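Local coordinates for ABC transporter binding protein AcbH (Actinoplanes, PDB 3OO8) that binds beta-D-galactopyranose as the extracellular solute receptor of a bacterial ABC transporter, at residues 163-168 with 257-262; 197-200 with 206-209; 227-232 with 385-390; 281-286 with 291-296. The protein carries 2 engineered substitutions. All blocks are in the same frame, centred on the assembly; numbering follows the deposited sequence.

Interactions 1, 2 and 3 are buried, whereas interaction 4 is only partly so. Interaction 1 sets a helix against a sheet strand through a methionine sulfur. Interactions 2 and 3 are both helix-to-helix, but the first joins consecutive helices at close backbone range with an asparagine and a histidine, and the second spans a wide gap with aromatic rings. Interaction 4 is a folded-back loop where a valine meets a threonine and a methionine, and a methyl group and an alanine pack on backbone carbonyls. Neighbours are shared: F165 of interaction 1 packs on P285 (interaction 4) and L232 (interaction 3), L197 of interaction 2 rests on W229 (interaction 3), and R200 bonds to both segments of interaction 4.

Interaction 1 of 4, residues 163-168 with 257-262; sequences EAFIAL and AGMMFQ
M259 reaches from its strand to F165 and L168 on the helix segment 163-168, and its side chain supplies the whole strand side of the contact. The gap it spans is wide: the nearest CA atoms, L168 CA and G258 CA, are 9.5 Å apart. CB points toward the helix, and CG, with M259 chi1 at -55°, sits anti to the carbonyl carbon; neither carbon touches F165 or L168, so both serve as the stem that carries the thioether across. SD is the first atom to arrive. M259 SD lies 3.8 Å from F165 CE1 and 4.1 Å from L168 CD2, between an aromatic and an aliphatic side chain one helical turn apart. Seen from the centre of the F165 ring, the sulfur stands 69° off the ring normal, which makes this a Met-aromatic contact of oblique geometry. Such packing of an alpha-helix on a central sheet belongs to the alpha/beta architecture of the class 2 solute-binding fold; here helix 162-174 lies against strand 257-261, which runs between strands 134-147 and 178-181. Beyond the sulfur the M259 chain bends, with its chi3 at -78°. The methyl is thereby set beside the same ring carbon, M259 CE being 3.9 Å from F165 CE1, so that sulfur and methyl share it. L180 and V144 from the flanking strands also touch M259, and F282 CZ approaches M259 SD to 3.7 Å. On the helix side, P285 packs at the root of the F165 ring, and L180 also touches F165.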
loop_
_atom_site.group_PDB
_atom_site.type_symbol
_atom_site.label_atom_id
_atom_site.label_comp_id
_atom_site.label_asym_id
_atom_site.label_seq_id
_atom_site.Cartn_x
_atom_site.Cartn_y
_atom_site.Cartn_z
ATOM N N GLU A 163 -12.301 14.377 16.006
ATOM C CA GLU A 163 -12.395 15.520 16.929
ATOM C C GLU A 163 -11.187 15.556 17.846
ATOM O O GLU A 163 -10.649 16.641 18.099
ATOM C CB GLU A 163 -13.722 15.534 17.728
ATOM C CG GLU A 163 -13.880 14.423 18.777
ATOM C CD GLU A 163 -13.208 14.729 20.135
ATOM O OE1 GLU A 163 -13.164 13.828 21.015
ATOM O OE2 GLU A 163 -12.721 15.870 20.329
ATOM N N ALA A 164 -10.729 14.398 18.318
ATOM C CA ALA A 164 -9.576 14.373 19.239
ATOM C C ALA A 164 -8.313 14.733 18.460
ATOM O O ALA A 164 -7.418 15.427 18.966
ATOM C CB ALA A 164 -9.451 13.019 19.901
ATOM N N PHE A 165 -8.283 14.321 17.195
ATOM C CA PHE A 165 -7.154 14.579 16.293
ATOM C C PHE A 165 -6.957 16.079 16.051
ATOM O O PHE A 165 -5.838 16.602 16.127
ATOM C CB PHE A 165 -7.432 13.824 14.992
ATOM C CG PHE A 165 -6.300 13.844 13.991
ATOM C CD1 PHE A 165 -5.032 13.369 14.331
ATOM C CD2 PHE A 165 -6.519 14.276 12.690
ATOM C CE1 PHE A 165 -4.021 13.345 13.410
ATOM C CE2 PHE A 165 -5.487 14.276 11.749
ATOM C CZ PHE A 165 -4.232 13.794 12.113
ATOM N N ILE A 166 -8.058 16.779 15.802
ATOM C CA ILE A 166 -8.012 18.197 15.520
ATOM C C ILE A 166 -7.664 18.894 16.822
ATOM O O ILE A 166 -6.869 19.843 16.826
ATOM C CB ILE A 166 -9.310 18.697 14.898
ATOM C CG1 ILE A 166 -9.473 18.082 13.504
ATOM C CG2 ILE A 166 -9.361 20.239 14.846
ATOM C CD1 ILE A 166 -8.344 18.385 12.527
ATOM N N ALA A 167 -8.222 18.411 17.924
ATOM C CA ALA A 167 -7.932 19.043 19.226
ATOM C C ALA A 167 -6.436 18.912 19.556
ATOM O O ALA A 167 -5.807 19.851 20.096
ATOM C CB ALA A 167 -8.809 18.415 20.337
ATOM N N LEU A 168 -5.867 17.754 19.234
ATOM C CA LEU A 168 -4.435 17.508 19.433
ATOM C C LEU A 168 -3.575 18.399 18.540
ATOM O O LEU A 168 -2.585 19.006 18.988
ATOM C CB LEU A 168 -4.122 16.040 19.180
ATOM C CG LEU A 168 -2.663 15.591 19.233
ATOM C CD1 LEU A 168 -2.047 15.848 20.625
ATOM C CD2 LEU A 168 -2.565 14.146 18.834
ATOM N N ALA A 257 8.209 18.691 14.254
ATOM C CA ALA A 257 6.809 18.412 13.928
ATOM C C ALA A 257 6.320 17.332 14.900
ATOM O O ALA A 257 7.114 16.505 15.340
ATOM C CB ALA A 257 6.690 17.917 12.485
ATOM N N GLY A 258 5.025 17.345 15.207
ATOM C CA GLY A 258 4.443 16.378 16.133
ATOM C C GLY A 258 4.064 15.022 15.542
ATOM O O GLY A 258 4.097 14.007 16.252
ATOM N N MET A 259 3.705 15.009 14.257
ATOM C CA MET A 259 3.240 13.785 13.559
ATOM C C MET A 259 3.599 13.823 12.068
ATOM O O MET A 259 3.909 14.883 11.499
ATOM C CB MET A 259 1.706 13.713 13.639
ATOM C CG MET A 259 1.135 13.772 15.057
ATOM S SD MET A 259 -0.683 13.827 15.158
ATOM C CE MET A 259 -1.097 15.529 14.771
ATOM N N MET A 260 3.551 12.670 11.415
ATOM C CA MET A 260 3.676 12.645 9.962
ATOM C C MET A 260 2.952 11.401 9.437
ATOM O O MET A 260 3.154 10.296 9.961
ATOM C CB MET A 260 5.119 12.589 9.506
ATOM C CG MET A 260 5.216 12.497 7.985
ATOM S SD MET A 260 6.947 12.742 7.506
ATOM C CE MET A 260 6.828 12.585 5.722
ATOM N N PHE A 261 2.086 11.588 8.448
ATOM C CA PHE A 261 1.321 10.464 7.857
ATOM C C PHE A 261 2.008 10.018 6.582
ATOM O O PHE A 261 2.134 10.795 5.646
ATOM C CB PHE A 261 -0.143 10.909 7.537
ATOM C CG PHE A 261 -0.979 9.831 6.867
ATOM C CD1 PHE A 261 -1.467 8.783 7.631
ATOM C CD2 PHE A 261 -1.268 9.888 5.508
ATOM C CE1 PHE A 261 -2.254 7.801 7.058
ATOM C CE2 PHE A 261 -2.030 8.883 4.919
ATOM C CZ PHE A 261 -2.527 7.858 5.729
ATOM N N GLN A 262 2.498 8.780 6.545
ATOM C CA GLN A 262 3.048 8.229 5.300
ATOM C C GLN A 262 3.283 6.719 5.481
ATOM O O GLN A 262 2.837 6.140 6.479
ATOM C CB GLN A 262 4.331 8.965 4.852
ATOM C CG GLN A 262 4.213 9.503 3.448
ATOM C CD GLN A 262 5.423 10.263 2.970
ATOM O OE1 GLN A 262 5.409 11.495 2.945
ATOM N NE2 GLN A 262 6.455 9.549 2.569
#

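Interaction 2 of 4, residues 197-200 with 206-209; sequences LNLR and YHIK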
loop_
_atom_site.group_PDB
_atom_site.type_symbol
_atom_site.label_atom_id
_atom_site.label_comp_id
_atom_site.label_asym_id
_atom_site.label_seq_id
_atom_site.Cartn_x
_atom_site.Cartn_y
_atom_site.Cartn_z
ATOM N N LEU A 197 -8.645 9.929 3.641
ATOM C CA LEU A 197 -9.863 10.738 3.831
ATOM C C LEU A 197 -11.044 10.056 3.135
ATOM O O LEU A 197 -12.124 9.958 3.722
ATOM C CB LEU A 197 -9.681 12.142 3.291
ATOM C CG LEU A 197 -8.692 12.958 4.113
ATOM C CD1 LEU A 197 -8.561 14.289 3.425
ATOM C CD2 LEU A 197 -9.216 13.203 5.538
ATOM N N ASN A 198 -10.839 9.609 1.898
ATOM C CA ASN A 198 -11.908 8.912 1.168
ATOM C C ASN A 198 -12.358 7.623 1.862
ATOM O O ASN A 198 -13.577 7.379 2.014
ATOM C CB ASN A 198 -11.476 8.672 -0.293
ATOM C CG ASN A 198 -12.650 8.474 -1.237
ATOM O OD1 ASN A 198 -13.734 9.031 -1.033
ATOM N ND2 ASN A 198 -12.405 7.752 -2.343
ATOM N N LEU A 199 -11.402 6.819 2.335
ATOM C CA LEU A 199 -11.725 5.566 3.069
ATOM C C LEU A 199 -12.460 5.836 4.379
ATOM O O LEU A 199 -13.258 5.021 4.804
ATOM C CB LEU A 199 -10.439 4.811 3.416
ATOM C CG LEU A 199 -9.679 4.227 2.223
ATOM C CD1 LEU A 199 -8.313 3.689 2.607
ATOM C CD2 LEU A 199 -10.513 3.119 1.567
ATOM N N ARG A 200 -12.129 6.947 5.041
ATOM C CA ARG A 200 -12.751 7.281 6.331
ATOM C C ARG A 200 -14.113 7.959 6.188
ATOM O O ARG A 200 -14.940 7.792 7.078
ATOM C CB ARG A 200 -11.833 8.241 7.097
ATOM C CG ARG A 200 -10.589 7.521 7.589
ATOM C CD ARG A 200 -10.847 6.710 8.875
ATOM N NE ARG A 200 -9.593 6.200 9.446
ATOM C CZ ARG A 200 -8.977 5.092 9.047
ATOM N NH1 ARG A 200 -9.502 4.314 8.096
ATOM N NH2 ARG A 200 -7.840 4.748 9.615
ATOM N N TYR A 206 -16.774 2.532 -2.079
ATOM C CA TYR A 206 -16.776 3.793 -2.833
ATOM C C TYR A 206 -15.392 4.198 -3.351
ATOM O O TYR A 206 -15.260 4.641 -4.488
ATOM C CB TYR A 206 -17.288 4.932 -1.924
ATOM C CG TYR A 206 -17.364 6.288 -2.595
ATOM C CD1 TYR A 206 -18.539 6.725 -3.198
ATOM C CD2 TYR A 206 -16.286 7.180 -2.564
ATOM C CE1 TYR A 206 -18.609 7.982 -3.806
ATOM C CE2 TYR A 206 -16.337 8.408 -3.197
ATOM C CZ TYR A 206 -17.515 8.835 -3.770
ATOM O OH TYR A 206 -17.596 10.062 -4.357
ATOM N N HIS A 207 -14.358 4.106 -2.502
ATOM C CA HIS A 207 -13.025 4.421 -2.969
ATOM C C HIS A 207 -12.632 3.585 -4.185
ATOM O O HIS A 207 -12.168 4.158 -5.174
ATOM C CB HIS A 207 -12.004 4.278 -1.826
ATOM C CG HIS A 207 -10.592 4.605 -2.216
ATOM N ND1 HIS A 207 -10.164 5.879 -2.545
ATOM C CD2 HIS A 207 -9.493 3.810 -2.275
ATOM C CE1 HIS A 207 -8.868 5.845 -2.813
ATOM N NE2 HIS A 207 -8.440 4.601 -2.660
ATOM N N ILE A 208 -12.887 2.270 -4.152
ATOM C CA ILE A 208 -12.537 1.422 -5.289
ATOM C C ILE A 208 -13.380 1.776 -6.534
ATOM O O ILE A 208 -12.845 1.811 -7.645
ATOM C CB ILE A 208 -12.592 -0.112 -4.949
ATOM C CG1 ILE A 208 -11.680 -0.434 -3.766
ATOM C CG2 ILE A 208 -12.130 -0.930 -6.138
ATOM C CD1 ILE A 208 -10.210 0.044 -3.968
ATOM N N LYS A 209 -14.666 2.078 -6.346
ATOM C CA LYS A 209 -15.520 2.508 -7.465
ATOM C C LYS A 209 -14.955 3.758 -8.102
ATOM O O LYS A 209 -14.882 3.857 -9.340
ATOM C CB LYS A 209 -16.951 2.755 -7.007
ATOM C CG LYS A 209 -17.798 1.494 -6.804
ATOM C CD LYS A 209 -19.169 1.917 -6.296
ATOM C CE LYS A 209 -20.116 0.744 -6.220
ATOM N NZ LYS A 209 -21.407 1.217 -5.644
#
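The backbones of N198 and H207 come within 6.2 Å, CA to CA, and meet where helix 191-201 is followed, after a short turn, by helix 204-212. The CB of N198 is directed toward the second helix, and its amide lies between the side chains of Y206 and H207. That flat group stands steeply to both rings, its plane 75° from the imidazole and 78° from the phenol. The carbons of the asparagine mark how closely it is set in: N198 CB is 3.8 Å from H207 ND1, and the amide carbon N198 CG is 4.1 Å from Y206 CD2, so the stem borders the imidazole while the planar end also meets the phenol. From the other side, H207 takes its position from a first torsion of -179°, which sets CG anti to the backbone N and brings the ring up toward the first helix. Beside the amide, L199 adds an apolar contact through a single methyl: L199 CD2 lies 3.9 Å from H207 CB and 4.0 Å from H207 CD2. The Y206 hydroxyl belongs elsewhere, hydrogen-bonded to D219 OD2. As for the sugar site, the side chain of L199 is about 8 Å from that of W142, and the side chain of H207 about 10 Å from that of R373, both galactose-binding residues. Helix 220-232 packs against both partners, V225 touching N198 and V222 touching Y206, while W229 of that helix also receives L197.

Interaction 3 of 4, residues 227-232 with 385-390; sequences DQWREL and KLIQQF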
loop_
_atom_site.group_PDB
_atom_site.type_symbol
_atom_site.label_atom_id
_atom_site.label_comp_id
_atom_site.label_asym_id
_atom_site.label_seq_id
_atom_site.Cartn_x
_atom_site.Cartn_y
_atom_site.Cartn_z
ATOM N N ASP A 227 -13.304 18.989 1.115
ATOM C CA ASP A 227 -13.831 19.856 2.181
ATOM C C ASP A 227 -13.207 19.473 3.515
ATOM O O ASP A 227 -12.782 20.348 4.270
ATOM C CB ASP A 227 -15.361 19.851 2.230
ATOM C CG ASP A 227 -15.981 20.644 1.083
ATOM O OD1 ASP A 227 -15.304 21.498 0.491
ATOM O OD2 ASP A 227 -17.172 20.419 0.782
ATOM N N GLN A 228 -13.067 18.172 3.774
ATOM C CA GLN A 228 -12.412 17.744 5.016
ATOM C C GLN A 228 -10.941 18.139 4.989
ATOM O O GLN A 228 -10.354 18.542 6.000
ATOM C CB GLN A 228 -12.531 16.219 5.204
ATOM C CG GLN A 228 -12.375 15.770 6.666
ATOM C CD GLN A 228 -13.694 15.619 7.442
ATOM O OE1 GLN A 228 -14.798 15.647 6.877
ATOM N NE2 GLN A 228 -13.573 15.391 8.751
ATOM N N TRP A 229 -10.334 18.048 3.815
ATOM C CA TRP A 229 -8.913 18.358 3.689
ATOM C C TRP A 229 -8.678 19.857 3.917
ATOM O O TRP A 229 -7.607 20.254 4.401
ATOM C CB TRP A 229 -8.403 17.941 2.305
ATOM C CG TRP A 229 -6.917 17.738 2.195
ATOM C CD1 TRP A 229 -5.911 18.347 2.946
ATOM C CD2 TRP A 229 -6.249 16.954 1.211
ATOM N NE1 TRP A 229 -4.679 17.933 2.499
ATOM C CE2 TRP A 229 -4.853 17.073 1.438
ATOM C CE3 TRP A 229 -6.704 16.123 0.171
ATOM C CZ2 TRP A 229 -3.906 16.409 0.651
ATOM C CZ3 TRP A 229 -5.755 15.457 -0.625
ATOM C CH2 TRP A 229 -4.373 15.582 -0.364
ATOM N N ARG A 230 -9.674 20.684 3.566
ATOM C CA ARG A 230 -9.537 22.132 3.826
ATOM C C ARG A 230 -9.295 22.348 5.305
ATOM O O ARG A 230 -8.493 23.213 5.685
ATOM C CB ARG A 230 -10.755 22.934 3.325
ATOM C CG ARG A 230 -10.727 23.088 1.811
ATOM C CD ARG A 230 -11.982 23.716 1.220
ATOM N NE ARG A 230 -12.400 24.950 1.877
ATOM C CZ ARG A 230 -13.618 25.149 2.380
ATOM N NH1 ARG A 230 -14.553 24.203 2.290
ATOM N NH2 ARG A 230 -13.911 26.306 2.949
ATOM N N GLU A 231 -9.984 21.584 6.136
ATOM C CA GLU A 231 -9.774 21.691 7.580
ATOM C C GLU A 231 -8.395 21.170 7.972
ATOM O O GLU A 231 -7.615 21.848 8.660
ATOM C CB GLU A 231 -10.836 20.959 8.384
ATOM C CG GLU A 231 -10.478 21.002 9.861
ATOM C CD GLU A 231 -11.539 20.485 10.795
ATOM O OE1 GLU A 231 -12.367 19.643 10.377
ATOM O OE2 GLU A 231 -11.517 20.916 11.966
ATOM N N LEU A 232 -8.084 19.963 7.508
ATOM C CA LEU A 232 -6.808 19.316 7.804
ATOM C C LEU A 232 -5.600 20.189 7.449
ATOM O O LEU A 232 -4.614 20.208 8.191
ATOM C CB LEU A 232 -6.708 17.963 7.055
ATOM C CG LEU A 232 -5.456 17.108 7.318
ATOM C CD1 LEU A 232 -5.319 16.636 8.751
ATOM C CD2 LEU A 232 -5.401 15.929 6.349
ATOM N N LYS A 385 -0.839 16.217 -9.962
ATOM C CA LYS A 385 -0.758 17.632 -10.234
ATOM C C LYS A 385 -1.990 18.351 -9.708
ATOM O O LYS A 385 -1.891 19.467 -9.177
ATOM C CB LYS A 385 -0.633 17.863 -11.749
ATOM C CG LYS A 385 -0.085 19.221 -12.106
ATOM C CD LYS A 385 0.019 19.411 -13.626
ATOM C CE LYS A 385 0.979 18.419 -14.275
ATOM N NZ LYS A 385 0.304 17.124 -14.586
ATOM N N LEU A 386 -3.146 17.696 -9.833
ATOM C CA LEU A 386 -4.384 18.344 -9.393
ATOM C C LEU A 386 -4.380 18.498 -7.872
ATOM O O LEU A 386 -4.854 19.487 -7.344
ATOM C CB LEU A 386 -5.632 17.586 -9.889
ATOM C CG LEU A 386 -5.730 17.574 -11.408
ATOM C CD1 LEU A 386 -6.831 16.585 -11.832
ATOM C CD2 LEU A 386 -6.044 18.992 -11.927
ATOM N N ILE A 387 -3.825 17.514 -7.160
ATOM C CA ILE A 387 -3.751 17.612 -5.712
ATOM C C ILE A 387 -2.754 18.675 -5.283
ATOM O O ILE A 387 -2.985 19.357 -4.319
ATOM C CB ILE A 387 -3.558 16.234 -5.048
ATOM C CG1 ILE A 387 -4.895 15.488 -5.138
ATOM C CG2 ILE A 387 -3.065 16.374 -3.612
ATOM C CD1 ILE A 387 -4.831 14.018 -4.784
ATOM N N GLN A 388 -1.688 18.854 -6.062
ATOM C CA GLN A 388 -0.735 19.941 -5.778
ATOM C C GLN A 388 -1.412 21.287 -5.947
ATOM O O GLN A 388 -1.202 22.215 -5.148
ATOM C CB GLN A 388 0.492 19.847 -6.676
ATOM C CG GLN A 388 1.503 18.818 -6.187
ATOM C CD GLN A 388 2.616 18.580 -7.163
ATOM O OE1 GLN A 388 2.477 18.818 -8.367
ATOM N NE2 GLN A 388 3.737 18.093 -6.655
ATOM N N GLN A 389 -2.274 21.374 -6.953
ATOM C CA GLN A 389 -3.022 22.606 -7.197
ATOM C C GLN A 389 -3.954 22.909 -6.004
ATOM O O GLN A 389 -4.037 24.050 -5.532
ATOM C CB GLN A 389 -3.751 22.509 -8.545
ATOM C CG GLN A 389 -4.441 23.789 -8.976
ATOM C CD GLN A 389 -4.971 23.716 -10.405
ATOM O OE1 GLN A 389 -4.856 22.682 -11.077
ATOM N NE2 GLN A 389 -5.577 24.812 -10.865
ATOM N N PHE A 390 -4.601 21.876 -5.460
ATOM C CA PHE A 390 -5.427 22.039 -4.269
ATOM C C PHE A 390 -4.600 22.515 -3.060
ATOM O O PHE A 390 -4.973 23.447 -2.349
ATOM C CB PHE A 390 -6.154 20.729 -3.907
ATOM C CG PHE A 390 -6.847 20.791 -2.577
ATOM C CD1 PHE A 390 -8.074 21.439 -2.431
ATOM C CD2 PHE A 390 -6.257 20.235 -1.441
ATOM C CE1 PHE A 390 -8.714 21.504 -1.178
ATOM C CE2 PHE A 390 -6.883 20.319 -0.196
ATOM C CZ PHE A 390 -8.104 20.942 -0.055
#
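A buried, almost wholly apolar helix-to-helix contact joins W229 and R230 of helix 220-232 to I387 and F390 of helix 377-392. The axes of the two segments approach no closer than 12.6 Å and cross at -53°, a separation that large side chains must fill. F390 does most of this: with its CG anti to the backbone N, chi1 171°, F390 CE2 is delivered over one face of the W229 indole, 3.5 Å from W229 CG and offset toward the rim. The five-membered ring and the F390 ring meet obliquely, their planes 55° apart. At the far end of the same indole, W229 CH2 meets I387 CG2 at 3.6 Å, so one tryptophan engages two residues spaced three apart on the opposing helix. Both helices belong to a helical layer of the alpha/beta solute-binding fold, where helices 191-201 and 396-413 also pack on them; W229 NE1 bonds to Q236 OE1. At the margin, R230 CG touches the edge of the F390 ring, 3.9 Å from F390 CZ. The R230 chain then folds back along its own helix, where R230 NH1 makes a salt bridge to D227 OD1 at 3.3 Å, its hydrogen bond weak.

Interaction 4 of 4, residues 281-286 with 291-296; sequences FFVFPA and YGTDYM
F284 O is met by two groups: R200 NH2, in helix 191-201, donates a hydrogen bond to it, and T293 CG2 of the opposing segment packs on F284 O at 3.5 Å. The same guanidinium extends to the second segment, its NH1 bonding Y295 O, so one arginine bonds to a carbonyl in each segment, and the T293 methyl of the second packs on the first. T293 is the hub of the side-chain contact. Its first torsion of 60° sends CG2 anti to the carbonyl carbon and beside the backbone N, and this methyl is what reaches the F284 carbonyl. V283 CG2 comes across at about a right angle, 3.9 Å from T293 CB. The other valine methyl, V283 CG1, touches M296 CE at 4.1 Å; a bend at the end of the M296 chain, chi3 -72°, swings the methyl there. In the fold this is a chain reversal after strand 279-282: the touching parts run 143° apart, leading on to strand 295-297, which pairs in parallel with 366-368. Within the returning segment D294 N bonds to Y291 O at 2.9 Å, a tight bend that includes G292 with its positive phi. The G292 carbonyl oxygen then lies against A286, G292 O being 3.8 Å from A286 CA. F284 points its ring the other way, edge-to-face with F261 and meeting F165 on the helix-and-sheet core. M296 lies close to the sugar site, its side chain about 5 Å from that of W142, a galactose-binding residue.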
loop_
_atom_site.group_PDB
_atom_site.type_symbol
_atom_site.label_atom_id
_atom_site.label_comp_id
_atom_site.label_asym_id
_atom_site.label_seq_id
_atom_site.Cartn_x
_atom_site.Cartn_y
_atom_site.Cartn_z
ATOM N N PHE A 281 3.405 4.691 15.985
ATOM C CA PHE A 281 2.381 5.227 15.088
ATOM C C PHE A 281 1.005 4.902 15.579
ATOM O O PHE A 281 0.830 4.075 16.483
ATOM C CB PHE A 281 2.518 4.702 13.652
ATOM C CG PHE A 281 2.305 3.205 13.504
ATOM C CD1 PHE A 281 1.027 2.693 13.318
ATOM C CD2 PHE A 281 3.402 2.338 13.432
ATOM C CE1 PHE A 281 0.818 1.326 13.134
ATOM C CE2 PHE A 281 3.207 0.978 13.237
ATOM C CZ PHE A 281 1.934 0.460 13.094
ATOM N N PHE A 282 0.037 5.648 15.059
ATOM C CA PHE A 282 -1.368 5.302 15.257
ATOM C C PHE A 282 -2.075 5.331 13.912
ATOM O O PHE A 282 -1.622 5.993 12.988
ATOM C CB PHE A 282 -2.061 6.168 16.331
ATOM C CG PHE A 282 -2.008 7.675 16.074
ATOM C CD1 PHE A 282 -2.936 8.264 15.218
ATOM C CD2 PHE A 282 -1.063 8.476 16.691
ATOM C CE1 PHE A 282 -2.933 9.607 14.977
ATOM C CE2 PHE A 282 -1.046 9.833 16.435
ATOM C CZ PHE A 282 -1.990 10.403 15.579
ATOM N N VAL A 283 -3.151 4.547 13.760
ATOM C CA VAL A 283 -3.886 4.623 12.505
ATOM C C VAL A 283 -4.623 5.954 12.366
ATOM O O VAL A 283 -5.010 6.595 13.354
ATOM C CB VAL A 283 -4.841 3.408 12.319
ATOM C CG1 VAL A 283 -4.042 2.146 12.511
ATOM C CG2 VAL A 283 -6.025 3.424 13.299
ATOM N N PHE A 284 -4.830 6.378 11.125
ATOM C CA PHE A 284 -5.534 7.641 10.935
ATOM C C PHE A 284 -6.874 7.597 11.669
ATOM O O PHE A 284 -7.597 6.581 11.584
ATOM C CB PHE A 284 -5.747 7.897 9.451
ATOM C CG PHE A 284 -6.048 9.347 9.122
ATOM C CD1 PHE A 284 -5.004 10.200 8.766
ATOM C CD2 PHE A 284 -7.349 9.840 9.139
ATOM C CE1 PHE A 284 -5.231 11.538 8.431
ATOM C CE2 PHE A 284 -7.604 11.175 8.797
ATOM C CZ PHE A 284 -6.545 12.028 8.467
ATOM N N PRO A 285 -7.236 8.669 12.400
ATOM C CA PRO A 285 -8.469 8.625 13.223
ATOM C C PRO A 285 -9.771 8.433 12.445
ATOM O O PRO A 285 -9.826 8.666 11.241
ATOM C CB PRO A 285 -8.463 9.984 13.935
ATOM C CG PRO A 285 -6.976 10.268 14.063
ATOM C CD PRO A 285 -6.466 9.905 12.683
ATOM N N ALA A 286 -10.810 8.004 13.158
ATOM C CA ALA A 286 -12.125 7.755 12.556
ATOM C C ALA A 286 -12.796 9.094 12.274
ATOM O O ALA A 286 -12.690 10.050 13.086
ATOM C CB ALA A 286 -12.964 6.961 13.507
ATOM N N TYR A 291 -17.543 3.677 8.938
ATOM C CA TYR A 291 -16.327 3.040 8.413
ATOM C C TYR A 291 -15.188 2.950 9.420
ATOM O O TYR A 291 -14.108 2.458 9.088
ATOM C CB TYR A 291 -15.865 3.769 7.152
ATOM C CG TYR A 291 -16.987 3.822 6.123
ATOM C CD1 TYR A 291 -17.548 2.651 5.620
ATOM C CD2 TYR A 291 -17.491 5.047 5.703
ATOM C CE1 TYR A 291 -18.590 2.713 4.735
ATOM C CE2 TYR A 291 -18.529 5.117 4.802
ATOM C CZ TYR A 291 -19.075 3.933 4.338
ATOM O OH TYR A 291 -20.121 4.013 3.436
ATOM N N GLY A 292 -15.427 3.438 10.635
ATOM C CA GLY A 292 -14.441 3.397 11.723
ATOM C C GLY A 292 -13.013 3.645 11.245
ATOM O O GLY A 292 -12.733 4.616 10.531
ATOM N N THR A 293 -12.122 2.730 11.622
ATOM C CA THR A 293 -10.770 2.711 11.082
ATOM C C THR A 293 -10.609 1.406 10.325
ATOM O O THR A 293 -9.550 0.776 10.352
ATOM C CB THR A 293 -9.689 2.838 12.193
ATOM O OG1 THR A 293 -9.785 1.770 13.135
ATOM C CG2 THR A 293 -9.819 4.174 12.923
ATOM N N ASP A 294 -11.669 1.005 9.620
ATOM C CA ASP A 294 -11.680 -0.342 9.047
ATOM C C ASP A 294 -10.767 -0.577 7.863
ATOM O O ASP A 294 -10.526 -1.725 7.478
ATOM C CB ASP A 294 -13.078 -0.688 8.569
ATOM C CG ASP A 294 -14.019 -0.999 9.696
ATOM O OD1 ASP A 294 -13.547 -1.413 10.783
ATOM O OD2 ASP A 294 -15.240 -0.886 9.455
ATOM N N TYR A 295 -10.278 0.505 7.270
ATOM C CA TYR A 295 -9.575 0.420 5.990
ATOM C C TYR A 295 -8.248 1.142 6.050
ATOM O O TYR A 295 -8.084 2.111 6.808
ATOM C CB TYR A 295 -10.457 1.014 4.884
ATOM C CG TYR A 295 -11.815 0.386 4.835
ATOM C CD1 TYR A 295 -11.941 -0.985 4.634
ATOM C CD2 TYR A 295 -12.976 1.166 4.973
ATOM C CE1 TYR A 295 -13.188 -1.585 4.611
ATOM C CE2 TYR A 295 -14.219 0.587 4.945
ATOM C CZ TYR A 295 -14.321 -0.774 4.752
ATOM O OH TYR A 295 -15.562 -1.364 4.715
ATOM N N MET A 296 -7.290 0.694 5.249
ATOM C CA MET A 296 -5.957 1.312 5.228
ATOM C C MET A 296 -5.345 1.039 3.858
ATOM O O MET A 296 -5.604 -0.023 3.286
ATOM C CB MET A 296 -5.041 0.598 6.253
ATOM C CG MET A 296 -3.713 1.346 6.512
ATOM S SD MET A 296 -2.548 0.231 7.361
ATOM C CE MET A 296 -3.259 0.143 9.000
#